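Local coordinates for protein phosphoribosylaminoimidazole carboxylase (Treponema denticola, PDB 5C5D) that catalyses the reversible conversion of 5-aminoimidazole ribonucleotide and carbon dioxide to 4-carboxy-5-aminoimidazole ribonucleotide in de novo purine biosynthesis, at residues Pro3-Leu8 / Ser23-Phe28; Met15-Lys20 / Pro88-Ser93; Pro59-Thr64 / Leu122-Ile127. The protein carries 1 engineered substitution. One frame throughout, in Å; residues are numbered along the deposited sequence. Where two conformers were deposited one is given.

Contact 1: Pro3-Leu8 / Ser23-Phe28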
ATOM      1  N   PRO D   3     -29.018  14.435  26.599  1.00 24.93           N
ATOM      2  CA  PRO D   3     -28.305  14.298  25.334  1.00 24.56           C
ATOM      3  C   PRO D   3     -29.043  13.470  24.283  1.00 24.09           C
ATOM      4  O   PRO D   3     -29.916  12.667  24.616  1.00 23.19           O
ATOM      5  CB  PRO D   3     -27.002  13.621  25.751  1.00 24.89           C
ATOM      6  CG  PRO D   3     -26.769  14.106  27.167  1.00 26.02           C
ATOM      7  CD  PRO D   3     -28.161  14.104  27.753  1.00 26.60           C
ATOM      8  N   LEU D   4     -28.683  13.699  23.022  1.00 23.46           N
ATOM      9  CA  LEU D   4     -29.237  12.978  21.888  1.00 22.18           C
ATOM     10  C   LEU D   4     -28.115  12.685  20.900  1.00 21.48           C
ATOM     11  O   LEU D   4     -27.329  13.564  20.579  1.00 21.11           O
ATOM     12  CB  LEU D   4     -30.332  13.800  21.197  1.00 24.54           C
ATOM     13  CG  LEU D   4     -30.922  13.150  19.958  1.00 23.96           C
ATOM     14  CD1 LEU D   4     -31.628  11.869  20.367  1.00 24.49           C
ATOM     15  CD2 LEU D   4     -31.884  14.095  19.256  1.00 26.69           C
ATOM     16  N   VAL D   5     -28.051  11.463  20.394  1.00 18.88           N
ATOM     17  CA  VAL D   5     -27.112  11.128  19.350  1.00 18.46           C
ATOM     18  C   VAL D   5     -27.908  10.738  18.117  1.00 22.50           C
ATOM     19  O   VAL D   5     -28.729   9.836  18.175  1.00 22.44           O
ATOM     20  CB  VAL D   5     -26.199   9.961  19.731  1.00 20.74           C
ATOM     21  CG1 VAL D   5     -25.312   9.561  18.551  1.00 20.05           C
ATOM     22  CG2 VAL D   5     -25.333  10.314  20.924  1.00 19.40           C
ATOM     23  N   ILE D   6     -27.654  11.421  17.014  1.00 20.31           N
ATOM     24  CA  ILE D   6     -28.309  11.120  15.769  1.00 20.27           C
ATOM     25  C   ILE D   6     -27.346  10.260  14.980  1.00 19.45           C
ATOM     26  O   ILE D   6     -26.260  10.702  14.638  1.00 18.49           O
ATOM     27  CB  ILE D   6     -28.655  12.386  14.964  1.00 20.91           C
ATOM     28  CG1 ILE D   6     -29.609  13.295  15.754  1.00 20.52           C
ATOM     29  CG2 ILE D   6     -29.231  11.985  13.619  1.00 22.01           C
ATOM     30  CD1 ILE D   6     -28.933  14.276  16.723  1.00 21.21           C
ATOM     31  N   ILE D   7     -27.775   9.039  14.688  1.00 18.77           N
ATOM     32  CA  ILE D   7     -26.984   8.114  13.882  1.00 19.83           C
ATOM     33  C   ILE D   7     -27.519   8.174  12.483  1.00 19.77           C
ATOM     34  O   ILE D   7     -28.646   7.736  12.238  1.00 24.01           O
ATOM     35  CB  ILE D   7     -27.069   6.684  14.419  1.00 21.45           C
ATOM     36  CG1 ILE D   7     -26.644   6.659  15.882  1.00 23.76           C
ATOM     37  CG2 ILE D   7     -26.181   5.751  13.579  1.00 18.48           C
ATOM     38  CD1 ILE D   7     -26.888   5.316  16.564  1.00 23.32           C
ATOM     39  N   LEU D   8     -26.751   8.754  11.565  1.00 18.54           N
ATOM     40  CA  LEU D   8     -27.205   8.956  10.188  1.00 18.92           C
ATOM     41  C   LEU D   8     -26.354   8.161   9.221  1.00 19.01           C
ATOM     42  O   LEU D   8     -25.123   8.326   9.180  1.00 19.18           O
ATOM     43  CB  LEU D   8     -27.162  10.446   9.825  1.00 20.20           C
ATOM     44  CG  LEU D   8     -27.468  10.748   8.361  1.00 23.13           C
ATOM     45  CD1 LEU D   8     -28.861  10.294   7.946  1.00 25.88           C
ATOM     46  CD2 LEU D   8     -27.285  12.237   8.109  1.00 23.94           C
ATOM     47  N   SER D  23     -26.880   0.079  20.042  1.00 23.83           N
ATOM     48  CA  SER D  23     -26.887  -0.884  21.136  1.00 28.44           C
ATOM     49  C   SER D  23     -25.951  -0.429  22.245  1.00 25.59           C
ATOM     50  O   SER D  23     -26.281  -0.505  23.430  1.00 29.42           O
ATOM     51  CB  SER D  23     -26.470  -2.277  20.645  1.00 33.76           C
ATOM     52  OG  SER D  23     -27.492  -2.841  19.853  1.00 41.09           O
ATOM     53  N   GLU D  24     -24.787   0.050  21.861  1.00 22.24           N
ATOM     54  CA  GLU D  24     -23.818   0.456  22.867  1.00 25.08           C
ATOM     55  C   GLU D  24     -24.271   1.763  23.535  1.00 25.33           C
ATOM     56  O   GLU D  24     -24.127   1.918  24.748  1.00 26.07           O
ATOM     57  CB  GLU D  24     -22.418   0.597  22.244  1.00 25.27           C
ATOM     58  CG  GLU D  24     -21.304   0.424  23.243  1.00 28.57           C
ATOM     59  CD  GLU D  24     -21.160  -1.018  23.709  1.00 33.99           C
ATOM     60  OE1 GLU D  24     -21.932  -1.878  23.245  1.00 34.32           O
ATOM     61  OE2 GLU D  24     -20.252  -1.300  24.519  1.00 35.87           O
ATOM     62  N   LEU D  25     -24.850   2.687  22.771  1.00 23.44           N
ATOM     63  CA  LEU D  25     -25.359   3.931  23.375  1.00 23.17           C
ATOM     64  C   LEU D  25     -26.451   3.633  24.409  1.00 26.40           C
ATOM     65  O   LEU D  25     -26.575   4.314  25.426  1.00 27.22           O
ATOM     66  CB  LEU D  25     -25.897   4.884  22.315  1.00 25.36           C
ATOM     67  CG  LEU D  25     -24.879   5.527  21.385  1.00 22.46           C
ATOM     68  CD1 LEU D  25     -25.609   6.209  20.226  1.00 21.13           C
ATOM     69  CD2 LEU D  25     -24.011   6.504  22.131  1.00 20.44           C
ATOM     70  N   LYS D  26     -27.232   2.588  24.174  1.00 26.00           N
ATOM     71  CA  LYS D  26     -28.295   2.247  25.099  1.00 28.89           C
ATOM     72  C   LYS D  26     -27.731   1.829  26.448  1.00 29.07           C
ATOM     73  O   LYS D  26     -28.328   2.123  27.475  1.00 31.83           O
ATOM     74  CB  LYS D  26     -29.169   1.137  24.515  1.00 30.99           C
ATOM     75  CG  LYS D  26     -30.453   0.929  25.271  1.00 38.76           C
ATOM     76  CD  LYS D  26     -31.437   0.127  24.459  1.00 45.67           C
ATOM     77  CE  LYS D  26     -32.808   0.142  25.102  1.00 55.19           C
ATOM     78  NZ  LYS D  26     -33.807  -0.575  24.267  1.00 60.91           N
ATOM     79  N   THR D  27     -26.577   1.164  26.441  1.00 29.23           N
ATOM     80  CA  THR D  27     -25.935   0.739  27.678  1.00 31.24           C
ATOM     81  C   THR D  27     -25.484   1.953  28.510  1.00 30.94           C
ATOM     82  O   THR D  27     -25.472   1.881  29.734  1.00 33.56           O
ATOM     83  CB  THR D  27     -24.714  -0.169  27.428  1.00 32.16           C
ATOM     84  OG1 THR D  27     -23.661   0.571  26.826  1.00 37.50           O
ATOM     85  CG2 THR D  27     -25.073  -1.321  26.519  1.00 28.49           C
ATOM     86  N   PHE D  28     -25.130   3.058  27.851  1.00 30.63           N
ATOM     87  CA  PHE D  28     -24.746   4.299  28.548  1.00 26.55           C
ATOM     88  C   PHE D  28     -25.935   5.174  28.946  1.00 31.86           C
ATOM     89  O   PHE D  28     -25.757   6.211  29.609  1.00 34.51           O
ATOM     90  CB  PHE D  28     -23.803   5.145  27.681  1.00 25.32           C
ATOM     91  CG  PHE D  28     -22.485   4.488  27.379  1.00 28.89           C
ATOM     92  CD1 PHE D  28     -21.592   4.215  28.391  1.00 33.29           C
ATOM     93  CD2 PHE D  28     -22.125   4.168  26.073  1.00 27.70           C
ATOM     94  CE1 PHE D  28     -20.380   3.616  28.114  1.00 33.13           C
ATOM     95  CE2 PHE D  28     -20.905   3.574  25.786  1.00 29.60           C
ATOM     96  CZ  PHE D  28     -20.037   3.288  26.811  1.00 30.60           C
TER
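Leu25 of helix 15-27 packs on Val5 and Ile7 of strand 4-9. This is the first strand-to-helix packing of a beta-alpha-beta unit that continues into strand 31-36, within the parallel sheet of the AIR carboxylase fold. The tight part is small and wholly apolar. One methyl group, Leu25 CD1, makes all the close approaches. It lies 3.8 Å from Val5 CG1 and equally near Val5 CB, so it rests on the branch point of the valine. Val5 and Leu25 cross obliquely. Ile7 and Leu25 instead meet tip to tip, with Ile7 CD1 4.0 Å from Leu25 CD1. Leu25 CG stands anti to the carbonyl carbon, and chi2 of 168° turns CD1 away from the helix backbone. Val5 and Ile7 are two residues apart and turn their side chains to the same face of the sheet. Ile6 between them faces the other way, onto Tyr53 of helix 43-54. Phe128 of helix 117-129 also packs on Val5.

The far side of the helix is different. Ser23, Lys26 and Thr27 are exposed to solvent. Glu24 is partly exposed, and its OE2 is hydrogen-bonded to Tyr142 OH. The backbone bonds from residues 26 to 28 are weak. Thr27 OG1 also bonds to Glu24 O, but the pair is modelled unusually close and its exact length is doubtful. The same OG1 lies 4.0 Å above the plane of the Phe28 ring, displaced toward its rim.

Contact 2: Met15-Lys20 / Pro88-Ser93. With EDO (1,2-ethanediol), chain I.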
ATOM      1  N   MET D  15     -27.370  -0.768   8.114  1.00 20.31           N
ATOM      2  CA  MET D  15     -28.192  -0.758   9.322  1.00 22.49           C
ATOM      3  C   MET D  15     -27.550  -1.589  10.443  1.00 24.74           C
ATOM      4  O   MET D  15     -27.579  -1.192  11.607  1.00 24.61           O
ATOM      5  CB  MET D  15     -29.602  -1.256   8.996  1.00 26.36           C
ATOM      6  CG  MET D  15     -30.571  -1.304  10.160  1.00 26.52           C
ATOM      7  SD  MET D  15     -30.864   0.317  10.937  1.00 37.04           S
ATOM      8  CE  MET D  15     -31.651   1.197   9.602  1.00 34.20           C
ATOM      9  N   GLY D  16     -26.929  -2.706  10.089  1.00 23.71           N
ATOM     10  CA  GLY D  16     -26.303  -3.551  11.100  1.00 23.76           C
ATOM     11  C   GLY D  16     -25.213  -2.834  11.878  1.00 24.58           C
ATOM     12  O   GLY D  16     -25.086  -2.984  13.090  1.00 26.05           O
ATOM     13  N   HIS D  17     -24.420  -2.044  11.164  1.00 21.18           N
ATOM     14  CA  HIS D  17     -23.362  -1.230  11.742  1.00 18.41           C
ATOM     15  C   HIS D  17     -23.943  -0.162  12.656  1.00 19.51           C
ATOM     16  O   HIS D  17     -23.520   0.012  13.793  1.00 19.95           O
ATOM     17  CB  HIS D  17     -22.552  -0.623  10.592  1.00 19.11           C
ATOM     18  CG  HIS D  17     -21.319   0.096  11.011  1.00 18.80           C
ATOM     19  ND1 HIS D  17     -20.164  -0.567  11.363  1.00 20.05           N
ATOM     20  CD2 HIS D  17     -21.032   1.417  11.080  1.00 22.72           C
ATOM     21  CE1 HIS D  17     -19.225   0.319  11.649  1.00 22.19           C
ATOM     22  NE2 HIS D  17     -19.724   1.535  11.473  1.00 23.52           N
ATOM     23  N   ALA D  18     -24.975   0.502  12.171  1.00 20.18           N
ATOM     24  CA  ALA D  18     -25.667   1.499  12.988  1.00 19.77           C
ATOM     25  C   ALA D  18     -26.238   0.871  14.263  1.00 22.35           C
ATOM     26  O   ALA D  18     -26.211   1.486  15.330  1.00 23.08           O
ATOM     27  CB  ALA D  18     -26.770   2.154  12.187  1.00 23.29           C
ATOM     28  N   GLU D  19     -26.781  -0.342  14.164  1.00 22.23           N
ATOM     29  CA  GLU D  19     -27.375  -0.996  15.320  0.55 24.59           C
ATOM     30  C   GLU D  19     -26.335  -1.305  16.386  1.00 22.49           C
ATOM     31  O   GLU D  19     -26.635  -1.262  17.590  1.00 25.88           O
ATOM     32  CB  GLU D  19     -28.093  -2.287  14.895  0.55 25.88           C
ATOM     33  CG  GLU D  19     -29.395  -2.021  14.153  0.55 29.47           C
ATOM     34  CD  GLU D  19     -30.033  -3.278  13.566  0.55 30.14           C
ATOM     35  OE1 GLU D  19     -29.308  -4.231  13.196  0.55 29.50           O
ATOM     36  OE2 GLU D  19     -31.271  -3.300  13.476  0.55 33.34           O
ATOM     37  N   LYS D  20     -25.116  -1.622  15.968  1.00 20.75           N
ATOM     38  CA  LYS D  20     -24.051  -1.870  16.931  1.00 19.98           C
ATOM     39  C   LYS D  20     -23.766  -0.635  17.728  1.00 22.35           C
ATOM     40  O   LYS D  20     -23.511  -0.708  18.932  1.00 22.86           O
ATOM     41  CB  LYS D  20     -22.772  -2.335  16.257  1.00 21.78           C
ATOM     42  CG  LYS D  20     -22.848  -3.780  15.819  1.00 31.51           C
ATOM     43  CD  LYS D  20     -21.584  -4.199  15.145  1.00 37.93           C
ATOM     44  CE  LYS D  20     -21.577  -5.673  14.927  1.00 50.49           C
ATOM     45  NZ  LYS D  20     -20.182  -6.105  14.824  1.00 59.78           N
ATOM     46  N   PRO D  88     -17.210   4.863   9.697  1.00 16.80           N
ATOM     47  CA  PRO D  88     -17.569   4.199   8.456  1.00 17.77           C
ATOM     48  C   PRO D  88     -17.654   2.683   8.671  1.00 18.51           C
ATOM     49  O   PRO D  88     -17.006   2.162   9.590  1.00 16.70           O
ATOM     50  CB  PRO D  88     -16.433   4.577   7.513  1.00 18.23           C
ATOM     51  CG  PRO D  88     -15.257   4.788   8.398  1.00 16.71           C
ATOM     52  CD  PRO D  88     -15.845   5.427   9.645  1.00 17.49           C
ATOM     53  N   PRO D  89     -18.447   1.995   7.844  1.00 17.31           N
ATOM     54  CA  PRO D  89     -18.496   0.547   7.921  1.00 19.58           C
ATOM     55  C   PRO D  89     -17.175  -0.025   7.464  1.00 19.83           C
ATOM     56  O   PRO D  89     -16.446   0.619   6.717  1.00 21.31           O
ATOM     57  CB  PRO D  89     -19.629   0.170   6.966  1.00 21.53           C
ATOM     58  CG  PRO D  89     -19.673   1.278   5.956  1.00 23.81           C
ATOM     59  CD  PRO D  89     -19.182   2.520   6.680  1.00 21.16           C
ATOM     60  N   PRO D  90     -16.832  -1.213   7.946  1.00 19.18           N
ATOM     61  CA  PRO D  90     -15.527  -1.733   7.548  1.00 16.39           C
ATOM     62  C   PRO D  90     -15.554  -2.259   6.124  1.00 19.98           C
ATOM     63  O   PRO D  90     -16.584  -2.740   5.653  1.00 24.43           O
ATOM     64  CB  PRO D  90     -15.277  -2.848   8.561  1.00 22.09           C
ATOM     65  CG  PRO D  90     -16.644  -3.303   8.952  1.00 22.43           C
ATOM     66  CD  PRO D  90     -17.457  -2.033   8.992  1.00 22.93           C
ATOM     67  N   SER D  91     -14.429  -2.127   5.434  1.00 20.22           N
ATOM     68  CA  SER D  91     -14.314  -2.676   4.097  1.00 18.35           C
ATOM     69  C   SER D  91     -12.913  -3.141   3.869  1.00 21.42           C
ATOM     70  O   SER D  91     -11.968  -2.502   4.341  1.00 21.79           O
ATOM     71  CB  SER D  91     -14.653  -1.650   3.018  1.00 23.45           C
ATOM     72  OG  SER D  91     -14.399  -2.237   1.755  1.00 26.33           O
ATOM     73  N   ASP D  92     -12.790  -4.230   3.134  1.00 22.45           N
ATOM     74  CA  ASP D  92     -11.482  -4.762   2.781  1.00 24.12           C
ATOM     75  C   ASP D  92     -11.144  -4.467   1.326  1.00 26.74           C
ATOM     76  O   ASP D  92     -10.116  -4.906   0.818  1.00 31.10           O
ATOM     77  CB  ASP D  92     -11.432  -6.276   3.025  1.00 32.89           C
ATOM     78  CG  ASP D  92     -11.558  -6.643   4.502  1.00 50.91           C
ATOM     79  OD1 ASP D  92     -10.823  -6.058   5.326  1.00 59.52           O
ATOM     80  OD2 ASP D  92     -12.389  -7.522   4.841  1.00 57.56           O
ATOM     81  N   SER D  93     -12.003  -3.728   0.647  1.00 25.51           N
ATOM     82  CA  SER D  93     -11.738  -3.372  -0.735  0.54 27.46           C
ATOM     83  C   SER D  93     -10.504  -2.474  -0.789  1.00 24.76           C
ATOM     84  O   SER D  93     -10.347  -1.583   0.035  1.00 19.25           O
ATOM     85  CB  SER D  93     -12.956  -2.717  -1.355  0.54 33.25           C
ATOM     86  OG  SER D  93     -13.930  -3.721  -1.580  0.54 34.70           O
TER
HETATM   87  C1  EDO I 200     -12.878   1.597   5.626  1.00 33.99           C
HETATM   88  O1  EDO I 200     -13.539   1.887   6.848  1.00 38.66           O
HETATM   89  C2  EDO I 200     -11.775   0.625   5.967  1.00 27.72           C
HETATM   90  O2  EDO I 200     -12.296  -0.418   6.810  1.00 27.14           O
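His17 NE2 is hydrogen-bonded to Cys87 O, just before segment 88-93. The next carbonyl, Pro88 O, is also close, 3.4 Å from His17 NE2, but the angle there is too poor for a bond. After Cys87 come three prolines, which pack against the first turn of helix 15-27, in the parallel alpha/beta fold of the AIR carboxylases. The imidazole carries the whole contact. With chi1 at -172° the ring swings out from the helix, opposite its own backbone N, to meet the loop. Pro89 CA sits over one ring face in a CH-pi contact, 3.8 Å from the centroid and 11° off the normal. Pro90 CD comes in obliquely, 3.9 Å from His17 ND1. The ring is thus fixed by a bond at NE2 and by a carbon over one face. Pro89 also touches Asp14, a substrate-binding residue.

Farther along, Ser91 and Ser93 pack on Arg104 of a neighbouring subunit. Ser91 OG accepts a bond from Ser93 N, an ST turn. A molecule of 1,2-ethanediol, probably from the crystallisation liquor, bridges the loop backbone: its O1 donates to Pro89 O, and its O2 accepts from Ser91 N at 3.1 Å, nearly straight at 170°.

Contact 3: Pro59-Thr64 / Leu122-Ile127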
ATOM      1  N   PRO D  59     -28.106  18.903  24.131  1.00 20.47           N
ATOM      2  CA  PRO D  59     -26.778  18.550  23.630  1.00 18.70           C
ATOM      3  C   PRO D  59     -26.868  17.429  22.642  1.00 21.74           C
ATOM      4  O   PRO D  59     -27.502  16.434  22.966  1.00 24.57           O
ATOM      5  CB  PRO D  59     -26.026  18.093  24.878  1.00 21.69           C
ATOM      6  CG  PRO D  59     -26.902  18.417  26.032  1.00 24.94           C
ATOM      7  CD  PRO D  59     -28.272  18.595  25.558  1.00 24.63           C
ATOM      8  N   LYS D  60     -26.273  17.580  21.465  1.00 19.46           N
ATOM      9  CA  LYS D  60     -26.369  16.518  20.479  1.00 19.20           C
ATOM     10  C   LYS D  60     -25.071  16.253  19.787  1.00 17.49           C
ATOM     11  O   LYS D  60     -24.219  17.128  19.666  1.00 18.54           O
ATOM     12  CB  LYS D  60     -27.453  16.834  19.459  1.00 24.50           C
ATOM     13  CG  LYS D  60     -27.297  18.061  18.660  1.00 29.71           C
ATOM     14  CD  LYS D  60     -28.717  18.481  18.180  1.00 27.05           C
ATOM     15  CE  LYS D  60     -28.867  19.947  18.113  1.00 29.82           C
ATOM     16  NZ  LYS D  60     -28.731  20.585  19.406  1.00 26.02           N
ATOM     17  N   LEU D  61     -24.950  15.011  19.337  1.00 17.24           N
ATOM     18  CA  LEU D  61     -23.868  14.577  18.474  1.00 16.96           C
ATOM     19  C   LEU D  61     -24.474  13.864  17.273  1.00 17.42           C
ATOM     20  O   LEU D  61     -25.532  13.269  17.389  1.00 19.08           O
ATOM     21  CB  LEU D  61     -22.899  13.647  19.199  1.00 17.54           C
ATOM     22  CG  LEU D  61     -22.062  14.294  20.288  1.00 18.85           C
ATOM     23  CD1 LEU D  61     -21.316  13.212  21.018  1.00 19.16           C
ATOM     24  CD2 LEU D  61     -21.090  15.336  19.741  1.00 21.62           C
ATOM     25  N   TYR D  62     -23.791  13.943  16.137  1.00 15.32           N
ATOM     26  CA  TYR D  62     -24.143  13.148  14.975  1.00 15.69           C
ATOM     27  C   TYR D  62     -23.057  12.128  14.748  1.00 16.68           C
ATOM     28  O   TYR D  62     -21.884  12.488  14.773  1.00 18.54           O
ATOM     29  CB  TYR D  62     -24.307  14.050  13.749  1.00 17.79           C
ATOM     30  CG  TYR D  62     -25.392  15.091  13.919  1.00 18.46           C
ATOM     31  CD1 TYR D  62     -25.147  16.263  14.617  1.00 21.33           C
ATOM     32  CD2 TYR D  62     -26.650  14.914  13.365  1.00 20.55           C
ATOM     33  CE1 TYR D  62     -26.142  17.214  14.780  1.00 21.62           C
ATOM     34  CE2 TYR D  62     -27.630  15.851  13.498  1.00 22.67           C
ATOM     35  CZ  TYR D  62     -27.378  17.015  14.205  1.00 21.71           C
ATOM     36  OH  TYR D  62     -28.354  17.979  14.385  1.00 22.31           O
ATOM     37  N   ILE D  63     -23.444  10.876  14.539  1.00 15.37           N
ATOM     38  CA  ILE D  63     -22.498   9.829  14.137  1.00 16.99           C
ATOM     39  C   ILE D  63     -22.883   9.457  12.713  1.00 18.79           C
ATOM     40  O   ILE D  63     -24.003   8.996  12.467  1.00 18.95           O
ATOM     41  CB  ILE D  63     -22.522   8.619  15.071  1.00 17.07           C
ATOM     42  CG1 ILE D  63     -22.139   9.025  16.489  1.00 18.92           C
ATOM     43  CG2 ILE D  63     -21.584   7.525  14.556  1.00 17.57           C
ATOM     44  CD1 ILE D  63     -22.249   7.853  17.507  1.00 18.01           C
ATOM     45  N   THR D  64     -21.955   9.650  11.779  1.00 15.46           N
ATOM     46  CA  THR D  64     -22.234   9.498  10.361  1.00 15.89           C
ATOM     47  C   THR D  64     -21.548   8.281   9.771  1.00 16.09           C
ATOM     48  O   THR D  64     -20.365   8.051   9.962  1.00 18.10           O
ATOM     49  CB  THR D  64     -21.818  10.760   9.616  1.00 20.37           C
ATOM     50  OG1 THR D  64     -20.473  11.097  10.025  1.00 19.40           O
ATOM     51  CG2 THR D  64     -22.802  11.890   9.942  1.00 22.00           C
ATOM     52  N   LEU D 122     -18.714   5.014  22.762  1.00 18.05           N
ATOM     53  CA  LEU D 122     -17.956   5.414  23.942  1.00 19.96           C
ATOM     54  C   LEU D 122     -17.435   6.830  23.817  1.00 17.45           C
ATOM     55  O   LEU D 122     -17.509   7.605  24.787  1.00 17.79           O
ATOM     56  CB  LEU D 122     -16.787   4.437  24.175  1.00 17.74           C
ATOM     57  CG  LEU D 122     -15.892   4.691  25.388  1.00 17.95           C
ATOM     58  CD1 LEU D 122     -16.654   4.623  26.694  1.00 19.00           C
ATOM     59  CD2 LEU D 122     -14.722   3.706  25.382  1.00 18.30           C
ATOM     60  N   LEU D 123     -16.946   7.188  22.632  1.00 15.31           N
ATOM     61  CA  LEU D 123     -16.476   8.554  22.432  1.00 16.62           C
ATOM     62  C   LEU D 123     -17.629   9.511  22.619  1.00 17.68           C
ATOM     63  O   LEU D 123     -17.474  10.553  23.250  1.00 17.12           O
ATOM     64  CB  LEU D 123     -15.864   8.752  21.043  1.00 17.02           C
ATOM     65  CG  LEU D 123     -15.563  10.212  20.637  1.00 14.94           C
ATOM     66  CD1 LEU D 123     -14.538  10.845  21.534  1.00 15.92           C
ATOM     67  CD2 LEU D 123     -15.093  10.269  19.198  1.00 17.31           C
ATOM     68  N   ALA D 124     -18.779   9.195  22.037  1.00 18.70           N
ATOM     69  CA  ALA D 124     -19.936  10.089  22.207  1.00 17.93           C
ATOM     70  C   ALA D 124     -20.238  10.262  23.703  1.00 18.12           C
ATOM     71  O   ALA D 124     -20.467  11.384  24.197  1.00 16.39           O
ATOM     72  CB  ALA D 124     -21.140   9.563  21.485  1.00 20.02           C
ATOM     73  N   ALA D 125     -20.280   9.156  24.432  1.00 17.71           N
ATOM     74  CA  ALA D 125     -20.582   9.231  25.853  1.00 17.12           C
ATOM     75  C   ALA D 125     -19.548  10.086  26.567  1.00 18.01           C
ATOM     76  O   ALA D 125     -19.889  10.893  27.442  1.00 20.54           O
ATOM     77  CB  ALA D 125     -20.649   7.803  26.458  1.00 21.47           C
ATOM     78  N   ARG D 126     -18.284   9.930  26.198  1.00 19.11           N
ATOM     79  CA  ARG D 126     -17.229  10.676  26.888  1.00 17.99           C
ATOM     80  C   ARG D 126     -17.231  12.153  26.526  1.00 19.79           C
ATOM     81  O   ARG D 126     -16.797  12.982  27.332  1.00 21.94           O
ATOM     82  CB  ARG D 126     -15.871  10.011  26.623  1.00 18.99           C
ATOM     83  CG  ARG D 126     -15.845   8.647  27.288  1.00 19.11           C
ATOM     84  CD  ARG D 126     -14.626   7.828  26.916  1.00 20.17           C
ATOM     85  NE  ARG D 126     -13.432   8.321  27.573  1.00 21.20           N
ATOM     86  CZ  ARG D 126     -12.223   7.842  27.343  1.00 20.49           C
ATOM     87  NH1 ARG D 126     -12.061   6.871  26.454  1.00 21.82           N
ATOM     88  NH2 ARG D 126     -11.174   8.348  27.976  1.00 21.63           N
ATOM     89  N   ILE D 127     -17.754  12.497  25.352  1.00 15.85           N
ATOM     90  CA  ILE D 127     -17.955  13.908  24.997  1.00 17.14           C
ATOM     91  C   ILE D 127     -19.017  14.531  25.901  1.00 19.64           C
ATOM     92  O   ILE D 127     -18.773  15.597  26.493  1.00 20.58           O
ATOM     93  CB  ILE D 127     -18.328  14.065  23.509  1.00 18.82           C
ATOM     94  CG1 ILE D 127     -17.053  13.938  22.675  1.00 19.94           C
ATOM     95  CG2 ILE D 127     -18.992  15.415  23.259  1.00 18.26           C
ATOM     96  CD1 ILE D 127     -17.277  13.632  21.254  1.00 18.85           C
TER
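Leu61 makes most of this contact, against Ala124 and Ile127 of helix 117-129. The arrangement is a helix packed on a central strand of a parallel alpha/beta sheet with helices on both faces, in the AIR carboxylase fold. Strand 60-64 and helix 122-127 run nearly antiparallel, at 163°, with their axes 9.7 Å apart at closest approach. Leu61 CD1 fits against the helix backbone itself: it is 3.6 Å from Ala124 CA and 3.7 Å from Ala124 CB. The small alanine side chain allows this close seat. The same methyl is 3.9 Å from Ile127 CG2, one helical turn further on. Leu61 CD2 adds a looser touch on that CG2, and the two side chains cross at a slant. Chi1 of -69° sets Leu61 CG anti to the carbonyl carbon, and chi2 of 172° sends CD1 outward to the helix.

Tyr62 turns to the other face of the sheet, and Ile63 returns to the helix side. The contact is thinner there, with Ile63 CD1 4.5 Å from Ala124 CB.

Arg126 NH1 forms a salt bridge with Asp77 OD2 of a second subunit. On its outer side, helix 117-129 meets Val139 of helix 133-157 through Ala125 and Arg126. Strand 60-65 lies between strands 4-9 and 84-86, with helix 117-129 over one face and helix 43-54 over the other.

In the fold
Contacts 1 and 3 lie on neighbouring strands of one sheet, and their centres are about 8 Å apart. The strands are joined directly: Ile6 N is 2.8 Å from Leu61 O, and Ile6 O is 2.8 Å from Ile63 N, both probable hydrogen bonds. Contacts 1 and 2 share helix 15-27. Their centres are about 16 Å apart, but Ile7 CG2 and Ala18 CB pack at 3.9 Å. Contact 2 lies about 17 Å from contact 3, centre to centre. It is nearest the substrate site: the Pro89 side chain is about 4 Å from Gly67 and from the Asp14 side chain. The side chains of Ile7 and Ile63 lie about 8 and 10 Å from that of Asp14.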